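Local coordinates for AxyAgu115A (Amphibacillus xylanus NBRC 15112, PDB 6NPS), which is a glycoside hydrolase of family GH115, an alpha-glucuronidase that probably releases glucuronic acid side groups from arabinoglucuronoxylan, at residues 673-678 with 686-691; 597-602 with 665-670; 531-536 with 591-596. The protein carries 3 engineered substitutions. All blocks are in the same frame, centred on the assembly; numbering follows the deposited sequence.

Contact 1. Residues 673-678 with 686-691; sequences TELRSE and TLPLVD
Leu-675 and Leu-687 mark the closest backbone approach, CA to CA 6.4 Å, where 673-678 and 686-691 run in roughly opposite directions, too far apart to be partners in one sheet. Leucine side chains and Pro-688 pack between them. A chi1 of -56° sends the fork of Leu-687 across to 673-678, where it comes down on the backbone around Arg-676. Leu-687 CD2 lies 3.6 Å from Arg-676 O, while Leu-687 CD1 rests 3.8 Å from Arg-676 CA. The same fork reaches both neighbours of that arginine: Leu-687 CD1 packs at 4.1 Å on Ser-677 CB, and Leu-687 CD2 at 4.2 Å on Leu-675 CB. Farther along, Leu-675 crosses the ring of Pro-688 at about a right angle, with Leu-675 CD1 3.8 Å from Pro-688 CG and also up against the proline carbonyl oxygen. Ser-677 OG turns to Val-684 O and Gly-679 N. Thr-673 OG1 bonds Ile-670 O and accepts from Leu-675 N at 3.0 Å, an ST turn just before Leu-675. Ile-670 and Val-768 also touch Leu-687, so its side chain meets residues of both sheets. With an alanine here both methyls disappear, which is likely to open a gap over the Arg-676 backbone and take an apolar neighbour from Leu-675 CB and Ser-677 CB. Strand 676-677 is an outermost strand of the sheet containing 666-670, strand 686-688 is an outermost strand of the sheet containing 766-775, and the seven residues between the segments carry the chain from one to the other. The contact thus joins the outermost strands of two sheets whose faces pack through residues such as Val-668 and Val-768, an arrangement consistent with a beta-sandwich.

Contact 2. Residues 597-602 with 665-670; sequences LNLIEA and RLLVSI
A single methyl group, CD2 of Leu-667, receives the nearest approach of both Leu-597 and Leu-599, so the closest approaches converge on one carbon. Leu-597 CD1 comes to 3.9 Å from Leu-667 CD2, and Leu-599 CD2 to 3.7 Å from that same Leu-667 CD2. Each of the two crosses Leu-667 at about a right angle, methyl against methyl, and Leu-599 CD2 reaches further in, to 3.9 Å from Leu-667 CB. Because the Leu-667 side chain leaves the strand fully extended from its backbone N (chi1 180°), its forked end is carried out to meet both. The two partners are brought together by the turn between them: Asn-598, with positive phi, is the C-prime residue of the Schellman motif that closes helix 564-596, and the reversal it makes sets the leucines before and after it against the same target. The polar end of Asn-598 is turned to other partners, Leu-659 O and the backbone N of Asn-652 of the second subunit. On the strand side, Val-668 packs on Val-768 and Ile-670 on Ile-770 of the other sheet, whereas Leu-667 is directed at the helix end. Strand 666-670 thus serves two apolar surfaces. The chemistry between the segments is dispersive and hydrophobic, a worked example of a helix-to-sheet joint that depends on shape and burial.

Contact 3. Residues 531-536 with 591-596; sequences HPVNYH and NKYAAQ
Tyr-593 swings its ring away from the helix axis by placing CG trans to the backbone N (chi1 176°), and Val-533, at chi1 -65°, aims CG1 away from its own carbonyl carbon; together these torsions lay a methyl over the phenol ring. Val-533 CG1 stands 4.0 Å from the centroid of the Tyr-593 ring and 26° off the ring normal, a CH-pi contact over one face. Val-533 CG1 is displaced toward the rim, nearest Tyr-593 CE2 at 3.6 Å. The second methyl of the fork, Val-533 CG2, lies farther along the tyrosine, 3.9 Å from Tyr-593 OH. At the root of the side chain Pro-532 takes over, with Pro-532 CB 3.8 Å from Tyr-593 CB, crossing the tyrosine at about a right angle. The loop that offers these two residues is tied together by His-531. His-531 ND1 accepts from Val-533 N at 3.2 Å and from Asn-534 N at 3.1 Å; both bonds are nearly straight, although each donor is tilted out of the imidazole plane. Asn-534 ND2 sits over the centre of one face of that ring, and Pro-532 CD lies over the opposite face, toward its rim. Second-shell His-531 therefore holds the backbone from which Val-533 reaches the tyrosine. Tyr-593 OH has a weak hydrogen bond with Arg-676 NH1, and Asn-534 ND2 bonds Asn-955 O. The chemistry implies a division of labour: polar bonds, two of them to one imidazole nitrogen, tie the loop together, while its grip on helix 564-596 is apolar, a valine on an aromatic face and a proline beside the tyrosine's CB.

Along the chain the three contacts come in series: contact 3 closes first, then contact 2, then contact 1. The centres of contacts 2 and 3 are about 11 Å apart, those of contacts 1 and 2 about 13 Å, and those of contacts 1 and 3 about 14 Å. Helix 564-596 supplies the second segment of contact 3 and leads through its Schellman turn into contact 2; strands 666-670 and 676-677 are neighbours in one sheet. Contact 1 is tied to contact 2 by the Glu-678 to Arg-665 salt bridge and to contact 3 by the weak bond of Arg-676 to Tyr-593. The cluster exemplifies how a helical region is coupled to a beta-sandwich, with the second subunit touching all three contacts.

Contact 1. Residues 673-678 with 686-691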
loop_
_atom_site.group_PDB
_atom_site.type_symbol
_atom_site.label_atom_id
_atom_site.label_comp_id
_atom_site.label_asym_id
_atom_site.label_seq_id
_atom_site.Cartn_x
_atom_site.Cartn_y
_atom_site.Cartn_z
ATOM N N THR A 673 9.151 6.946 -16.614
ATOM C CA THR A 673 9.920 6.874 -15.362
ATOM C C THR A 673 9.046 7.337 -14.197
ATOM O O THR A 673 7.952 7.880 -14.390
ATOM C CB THR A 673 11.163 7.798 -15.375
ATOM O OG1 THR A 673 10.724 9.146 -15.182
ATOM C CG2 THR A 673 11.958 7.738 -16.717
ATOM N N GLU A 674 9.562 7.192 -12.974
ATOM C CA GLU A 674 8.903 7.723 -11.787
ATOM C C GLU A 674 9.372 9.119 -11.420
ATOM O O GLU A 674 8.982 9.630 -10.364
ATOM C CB GLU A 674 9.153 6.805 -10.579
ATOM C CG GLU A 674 8.632 5.390 -10.823
ATOM C CD GLU A 674 8.891 4.430 -9.662
ATOM O OE1 GLU A 674 10.021 3.903 -9.524
ATOM O OE2 GLU A 674 7.938 4.193 -8.896
ATOM N N LEU A 675 10.217 9.729 -12.234
ATOM C CA LEU A 675 10.774 11.036 -11.904
ATOM C C LEU A 675 9.700 12.108 -12.006
ATOM O O LEU A 675 9.075 12.258 -13.049
ATOM C CB LEU A 675 11.926 11.366 -12.853
ATOM C CG LEU A 675 13.146 10.441 -12.759
ATOM C CD1 LEU A 675 13.961 10.575 -14.029
ATOM C CD2 LEU A 675 13.966 10.792 -11.536
ATOM N N ARG A 676 9.528 12.906 -10.954
ATOM C CA ARG A 676 8.455 13.891 -10.980
ATOM C C ARG A 676 8.768 15.024 -10.020
ATOM O O ARG A 676 9.588 14.884 -9.104
ATOM C CB ARG A 676 7.092 13.244 -10.642
ATOM C CG ARG A 676 6.941 12.799 -9.153
ATOM C CD ARG A 676 6.382 11.408 -9.110
ATOM N NE ARG A 676 6.599 10.844 -7.796
ATOM C CZ ARG A 676 6.694 9.553 -7.543
ATOM N NH1 ARG A 676 6.566 8.671 -8.525
ATOM N NH2 ARG A 676 6.877 9.157 -6.294
ATOM N N SER A 677 8.095 16.150 -10.222
ATOM C CA SER A 677 8.388 17.253 -9.321
ATOM C C SER A 677 7.276 18.289 -9.411
ATOM O O SER A 677 6.743 18.541 -10.490
ATOM C CB SER A 677 9.736 17.918 -9.672
ATOM O OG SER A 677 9.917 19.132 -8.930
ATOM N N GLU A 678 6.966 18.925 -8.282
ATOM C CA GLU A 678 6.099 20.101 -8.305
ATOM C C GLU A 678 6.856 21.422 -8.323
ATOM O O GLU A 678 6.221 22.482 -8.236
ATOM C CB GLU A 678 5.125 20.077 -7.129
ATOM C CG GLU A 678 4.032 19.032 -7.321
ATOM C CD GLU A 678 2.791 19.181 -6.393
ATOM O OE1 GLU A 678 2.471 20.298 -5.923
ATOM O OE2 GLU A 678 2.114 18.153 -6.167
ATOM N N THR A 686 14.880 19.230 -9.988
ATOM C CA THR A 686 15.655 18.983 -11.199
ATOM C C THR A 686 15.496 17.515 -11.560
ATOM O O THR A 686 15.726 16.645 -10.717
ATOM C CB THR A 686 17.138 19.363 -11.011
ATOM O OG1 THR A 686 17.231 20.743 -10.629
ATOM C CG2 THR A 686 17.930 19.203 -12.308
ATOM N N LEU A 687 15.075 17.243 -12.794
ATOM C CA LEU A 687 14.761 15.909 -13.299
ATOM C C LEU A 687 15.564 15.595 -14.563
ATOM O O LEU A 687 15.640 16.431 -15.481
ATOM C CB LEU A 687 13.273 15.789 -13.626
ATOM C CG LEU A 687 12.271 16.099 -12.504
ATOM C CD1 LEU A 687 10.846 16.016 -13.074
ATOM C CD2 LEU A 687 12.420 15.173 -11.263
ATOM N N PRO A 688 16.160 14.405 -14.652
ATOM C CA PRO A 688 16.830 14.004 -15.901
ATOM C C PRO A 688 15.907 13.332 -16.908
ATOM O O PRO A 688 15.092 12.469 -16.580
ATOM C CB PRO A 688 17.896 13.010 -15.417
ATOM C CG PRO A 688 17.278 12.381 -14.189
ATOM C CD PRO A 688 16.507 13.525 -13.521
ATOM N N LEU A 689 16.057 13.713 -18.173
ATOM C CA LEU A 689 15.311 13.095 -19.256
ATOM C C LEU A 689 16.365 12.498 -20.172
ATOM O O LEU A 689 17.101 13.241 -20.842
ATOM C CB LEU A 689 14.450 14.126 -19.978
ATOM C CG LEU A 689 13.587 13.613 -21.113
ATOM C CD1 LEU A 689 12.399 14.545 -21.283
ATOM C CD2 LEU A 689 14.416 13.588 -22.379
ATOM N N VAL A 690 16.450 11.170 -20.221
ATOM C CA VAL A 690 17.656 10.556 -20.762
ATOM C C VAL A 690 17.443 9.920 -22.139
ATOM O O VAL A 690 18.346 9.255 -22.644
ATOM C CB VAL A 690 18.244 9.544 -19.767
ATOM C CG1 VAL A 690 18.577 10.255 -18.461
ATOM C CG2 VAL A 690 17.292 8.350 -19.554
ATOM N N ASP A 691 16.289 10.138 -22.776
ATOM C CA ASP A 691 15.973 9.428 -24.017
ATOM C C ASP A 691 17.015 9.681 -25.111
ATOM O O ASP A 691 17.294 8.786 -25.926
ATOM C CB ASP A 691 14.589 9.832 -24.518
ATOM C CG ASP A 691 13.483 9.622 -23.462
ATOM O OD1 ASP A 691 13.538 10.266 -22.383
ATOM O OD2 ASP A 691 12.545 8.835 -23.733
#

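Contact 2. Residues 597-602 with 665-670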
loop_
_atom_site.group_PDB
_atom_site.type_symbol
_atom_site.label_atom_id
_atom_site.label_comp_id
_atom_site.label_asym_id
_atom_site.label_seq_id
_atom_site.Cartn_x
_atom_site.Cartn_y
_atom_site.Cartn_z
ATOM N N LEU A 597 -0.394 10.541 -6.260
ATOM C CA LEU A 597 0.149 11.861 -6.525
ATOM C C LEU A 597 -0.920 12.958 -6.493
ATOM O O LEU A 597 -0.610 14.110 -6.830
ATOM C CB LEU A 597 0.865 11.862 -7.902
ATOM C CG LEU A 597 1.961 10.797 -8.068
ATOM C CD1 LEU A 597 2.386 10.566 -9.539
ATOM C CD2 LEU A 597 3.157 11.169 -7.197
ATOM N N ASN A 598 -2.146 12.628 -6.078
ATOM C CA ASN A 598 -3.295 13.544 -6.015
ATOM C C ASN A 598 -3.594 14.129 -7.400
ATOM O O ASN A 598 -3.956 15.314 -7.523
ATOM C CB ASN A 598 -3.069 14.689 -5.025
ATOM C CG ASN A 598 -4.370 15.192 -4.315
ATOM O OD1 ASN A 598 -4.605 14.765 -3.198
ATOM N ND2 ASN A 598 -5.182 16.050 -4.937
ATOM N N LEU A 599 -3.358 13.360 -8.453
ATOM C CA LEU A 599 -3.622 13.843 -9.815
ATOM C C LEU A 599 -5.099 13.668 -10.154
ATOM O O LEU A 599 -5.643 12.574 -10.019
ATOM C CB LEU A 599 -2.785 13.059 -10.836
ATOM C CG LEU A 599 -1.273 13.227 -10.735
ATOM C CD1 LEU A 599 -0.663 12.565 -11.930
ATOM C CD2 LEU A 599 -0.861 14.703 -10.653
ATOM N N ILE A 600 -5.742 14.728 -10.618
ATOM C CA ILE A 600 -7.174 14.668 -10.929
ATOM C C ILE A 600 -7.473 13.607 -11.978
ATOM O O ILE A 600 -8.539 12.977 -11.945
ATOM C CB ILE A 600 -7.701 16.037 -11.412
ATOM C CG1 ILE A 600 -7.211 17.185 -10.510
ATOM C CG2 ILE A 600 -9.214 16.033 -11.507
ATOM C CD1 ILE A 600 -7.788 17.126 -9.120
ATOM N N GLU A 601 -6.537 13.353 -12.887
ATOM C CA GLU A 601 -6.739 12.357 -13.939
ATOM C C GLU A 601 -6.936 10.951 -13.393
ATOM O O GLU A 601 -7.442 10.086 -14.122
ATOM C CB GLU A 601 -5.558 12.366 -14.904
ATOM C CG GLU A 601 -4.301 11.711 -14.358
ATOM C CD GLU A 601 -3.085 11.885 -15.281
ATOM O OE1 GLU A 601 -2.646 13.047 -15.491
ATOM O OE2 GLU A 601 -2.574 10.854 -15.791
ATOM N N ALA A 602 -6.587 10.697 -12.127
ATOM C CA ALA A 602 -6.952 9.416 -11.515
ATOM C C ALA A 602 -8.441 9.117 -11.631
ATOM O O ALA A 602 -8.841 7.962 -11.806
ATOM C CB ALA A 602 -6.558 9.418 -10.037
ATOM N N ARG A 665 -1.409 23.980 -8.240
ATOM C CA ARG A 665 -0.152 23.285 -8.382
ATOM C C ARG A 665 -0.199 22.396 -9.616
ATOM O O ARG A 665 -1.269 21.934 -10.057
ATOM C CB ARG A 665 0.130 22.434 -7.124
ATOM C CG ARG A 665 0.258 23.204 -5.845
ATOM C CD ARG A 665 -0.174 22.378 -4.556
ATOM N NE ARG A 665 0.224 20.965 -4.660
ATOM C CZ ARG A 665 -0.065 20.043 -3.744
ATOM N NH1 ARG A 665 -0.780 20.413 -2.679
ATOM N NH2 ARG A 665 0.320 18.751 -3.925
ATOM N N LEU A 666 0.993 22.122 -10.149
ATOM C CA LEU A 666 1.146 21.317 -11.339
ATOM C C LEU A 666 2.279 20.328 -11.121
ATOM O O LEU A 666 3.374 20.708 -10.687
ATOM C CB LEU A 666 1.477 22.225 -12.558
ATOM C CG LEU A 666 0.337 23.100 -13.070
ATOM C CD1 LEU A 666 0.888 23.975 -14.252
ATOM C CD2 LEU A 666 -0.838 22.242 -13.533
ATOM N N LEU A 667 2.044 19.084 -11.469
ATOM C CA LEU A 667 3.066 18.065 -11.349
ATOM C C LEU A 667 3.734 17.887 -12.706
ATOM O O LEU A 667 3.050 17.686 -13.711
ATOM C CB LEU A 667 2.436 16.755 -10.860
ATOM C CG LEU A 667 3.481 15.652 -10.721
ATOM C CD1 LEU A 667 4.326 15.963 -9.466
ATOM C CD2 LEU A 667 2.809 14.290 -10.615
ATOM N N VAL A 668 5.062 17.973 -12.741
ATOM C CA VAL A 668 5.832 17.675 -13.949
ATOM C C VAL A 668 6.425 16.277 -13.818
ATOM O O VAL A 668 7.105 15.982 -12.828
ATOM C CB VAL A 668 6.946 18.720 -14.162
ATOM C CG1 VAL A 668 7.817 18.358 -15.380
ATOM C CG2 VAL A 668 6.360 20.117 -14.283
ATOM N N SER A 669 6.212 15.416 -14.823
ATOM C CA SER A 669 6.740 14.062 -14.742
ATOM C C SER A 669 7.387 13.658 -16.058
ATOM O O SER A 669 6.941 14.065 -17.132
ATOM C CB SER A 669 5.632 13.066 -14.345
ATOM O OG SER A 669 4.549 13.065 -15.272
ATOM N N ILE A 670 8.452 12.868 -15.968
ATOM C CA ILE A 670 9.196 12.427 -17.146
ATOM C C ILE A 670 8.550 11.140 -17.648
ATOM O O ILE A 670 8.436 10.171 -16.898
ATOM C CB ILE A 670 10.676 12.181 -16.809
ATOM C CG1 ILE A 670 11.308 13.412 -16.141
ATOM C CG2 ILE A 670 11.453 11.717 -18.092
ATOM C CD1 ILE A 670 11.077 14.695 -16.943
#

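Contact 3. Residues 531-536 with 591-596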
loop_
_atom_site.group_PDB
_atom_site.type_symbol
_atom_site.label_atom_id
_atom_site.label_comp_id
_atom_site.label_asym_id
_atom_site.label_seq_id
_atom_site.Cartn_x
_atom_site.Cartn_y
_atom_site.Cartn_z
ATOM N N HIS A 531 4.612 -2.532 -14.261
ATOM C CA HIS A 531 4.815 -1.279 -13.556
ATOM C C HIS A 531 3.945 -0.202 -14.196
ATOM O O HIS A 531 3.822 -0.152 -15.418
ATOM C CB HIS A 531 6.285 -0.863 -13.590
ATOM C CG HIS A 531 6.617 0.158 -12.551
ATOM N ND1 HIS A 531 6.440 1.503 -12.769
ATOM C CD2 HIS A 531 7.010 0.030 -11.261
ATOM C CE1 HIS A 531 6.751 2.170 -11.669
ATOM N NE2 HIS A 531 7.105 1.302 -10.741
ATOM N N PRO A 532 3.330 0.671 -13.402
ATOM C CA PRO A 532 2.442 1.695 -13.977
ATOM C C PRO A 532 3.146 2.645 -14.950
ATOM O O PRO A 532 2.488 3.131 -15.877
ATOM C CB PRO A 532 1.930 2.463 -12.742
ATOM C CG PRO A 532 2.194 1.616 -11.635
ATOM C CD PRO A 532 3.391 0.747 -11.948
ATOM N N VAL A 533 4.447 2.940 -14.772
ATOM C CA VAL A 533 5.127 3.909 -15.645
ATOM C C VAL A 533 6.447 3.408 -16.267
ATOM O O VAL A 533 6.776 3.795 -17.395
ATOM C CB VAL A 533 5.392 5.258 -14.920
ATOM C CG1 VAL A 533 4.090 5.990 -14.553
ATOM C CG2 VAL A 533 6.303 5.114 -13.680
ATOM N N ASN A 534 7.231 2.581 -15.561
ATOM C CA ASN A 534 8.624 2.347 -15.980
ATOM C C ASN A 534 8.701 1.658 -17.336
ATOM O O ASN A 534 7.945 0.713 -17.603
ATOM C CB ASN A 534 9.351 1.488 -14.946
ATOM C CG ASN A 534 9.675 2.244 -13.685
ATOM O OD1 ASN A 534 9.827 3.483 -13.697
ATOM N ND2 ASN A 534 9.838 1.518 -12.605
ATOM N N TYR A 535 9.608 2.165 -18.200
ATOM C CA TYR A 535 9.920 1.688 -19.555
ATOM C C TYR A 535 8.713 1.730 -20.477
ATOM O O TYR A 535 8.710 1.072 -21.505
ATOM C CB TYR A 535 10.540 0.259 -19.552
ATOM C CG TYR A 535 11.669 0.109 -18.558
ATOM C CD1 TYR A 535 12.918 0.709 -18.786
ATOM C CD2 TYR A 535 11.486 -0.586 -17.374
ATOM C CE1 TYR A 535 13.967 0.602 -17.842
ATOM C CE2 TYR A 535 12.504 -0.716 -16.454
ATOM C CZ TYR A 535 13.733 -0.118 -16.688
ATOM O OH TYR A 535 14.725 -0.260 -15.750
ATOM N N HIS A 536 7.644 2.443 -20.117
ATOM C CA HIS A 536 6.422 2.471 -20.934
ATOM C C HIS A 536 5.781 1.087 -21.074
ATOM O O HIS A 536 5.042 0.857 -22.043
ATOM C CB HIS A 536 6.654 3.033 -22.349
ATOM C CG HIS A 536 7.414 4.331 -22.380
ATOM N ND1 HIS A 536 6.793 5.557 -22.261
ATOM C CD2 HIS A 536 8.738 4.591 -22.544
ATOM C CE1 HIS A 536 7.705 6.516 -22.336
ATOM N NE2 HIS A 536 8.894 5.957 -22.508
ATOM N N ASN A 591 -4.464 4.127 -12.370
ATOM C CA ASN A 591 -5.376 4.827 -11.468
ATOM C C ASN A 591 -4.763 4.973 -10.088
ATOM O O ASN A 591 -4.721 6.071 -9.512
ATOM C CB ASN A 591 -6.707 4.058 -11.390
ATOM C CG ASN A 591 -7.530 4.419 -10.147
ATOM O OD1 ASN A 591 -7.721 3.577 -9.248
ATOM N ND2 ASN A 591 -8.003 5.676 -10.076
ATOM N N LYS A 592 -4.293 3.860 -9.537
ATOM C CA LYS A 592 -3.682 3.865 -8.218
ATOM C C LYS A 592 -2.456 4.770 -8.170
ATOM O O LYS A 592 -2.242 5.478 -7.187
ATOM C CB LYS A 592 -3.299 2.437 -7.852
ATOM C CG LYS A 592 -2.641 2.234 -6.501
ATOM C CD LYS A 592 -2.417 0.716 -6.280
ATOM C CE LYS A 592 -1.655 0.397 -4.998
ATOM N NZ LYS A 592 -0.216 0.137 -5.265
ATOM N N TYR A 593 -1.602 4.703 -9.191
ATOM C CA TYR A 593 -0.362 5.481 -9.195
ATOM C C TYR A 593 -0.661 6.979 -9.284
ATOM O O TYR A 593 -0.038 7.797 -8.588
ATOM C CB TYR A 593 0.515 5.022 -10.371
ATOM C CG TYR A 593 1.801 5.806 -10.573
ATOM C CD1 TYR A 593 2.996 5.396 -9.978
ATOM C CD2 TYR A 593 1.817 6.958 -11.345
ATOM C CE1 TYR A 593 4.193 6.108 -10.180
ATOM C CE2 TYR A 593 3.004 7.692 -11.541
ATOM C CZ TYR A 593 4.185 7.254 -10.948
ATOM O OH TYR A 593 5.352 7.972 -11.132
ATOM N N ALA A 594 -1.588 7.361 -10.162
ATOM C CA ALA A 594 -1.956 8.770 -10.271
ATOM C C ALA A 594 -2.616 9.265 -8.994
ATOM O O ALA A 594 -2.420 10.426 -8.581
ATOM C CB ALA A 594 -2.898 8.966 -11.457
ATOM N N ALA A 595 -3.357 8.401 -8.317
ATOM C CA ALA A 595 -4.060 8.854 -7.115
ATOM C C ALA A 595 -3.104 9.128 -5.953
ATOM O O ALA A 595 -3.331 10.063 -5.184
ATOM C CB ALA A 595 -5.114 7.837 -6.689
ATOM N N GLN A 596 -2.004 8.380 -5.848
ATOM C CA GLN A 596 -0.977 8.646 -4.834
ATOM C C GLN A 596 -0.262 9.968 -5.068
ATOM O O GLN A 596 0.413 10.481 -4.157
ATOM C CB GLN A 596 0.066 7.519 -4.831
ATOM C CG GLN A 596 -0.511 6.172 -4.313
ATOM C CD GLN A 596 0.294 4.942 -4.783
ATOM O OE1 GLN A 596 1.132 5.022 -5.696
ATOM N NE2 GLN A 596 0.028 3.790 -4.151
#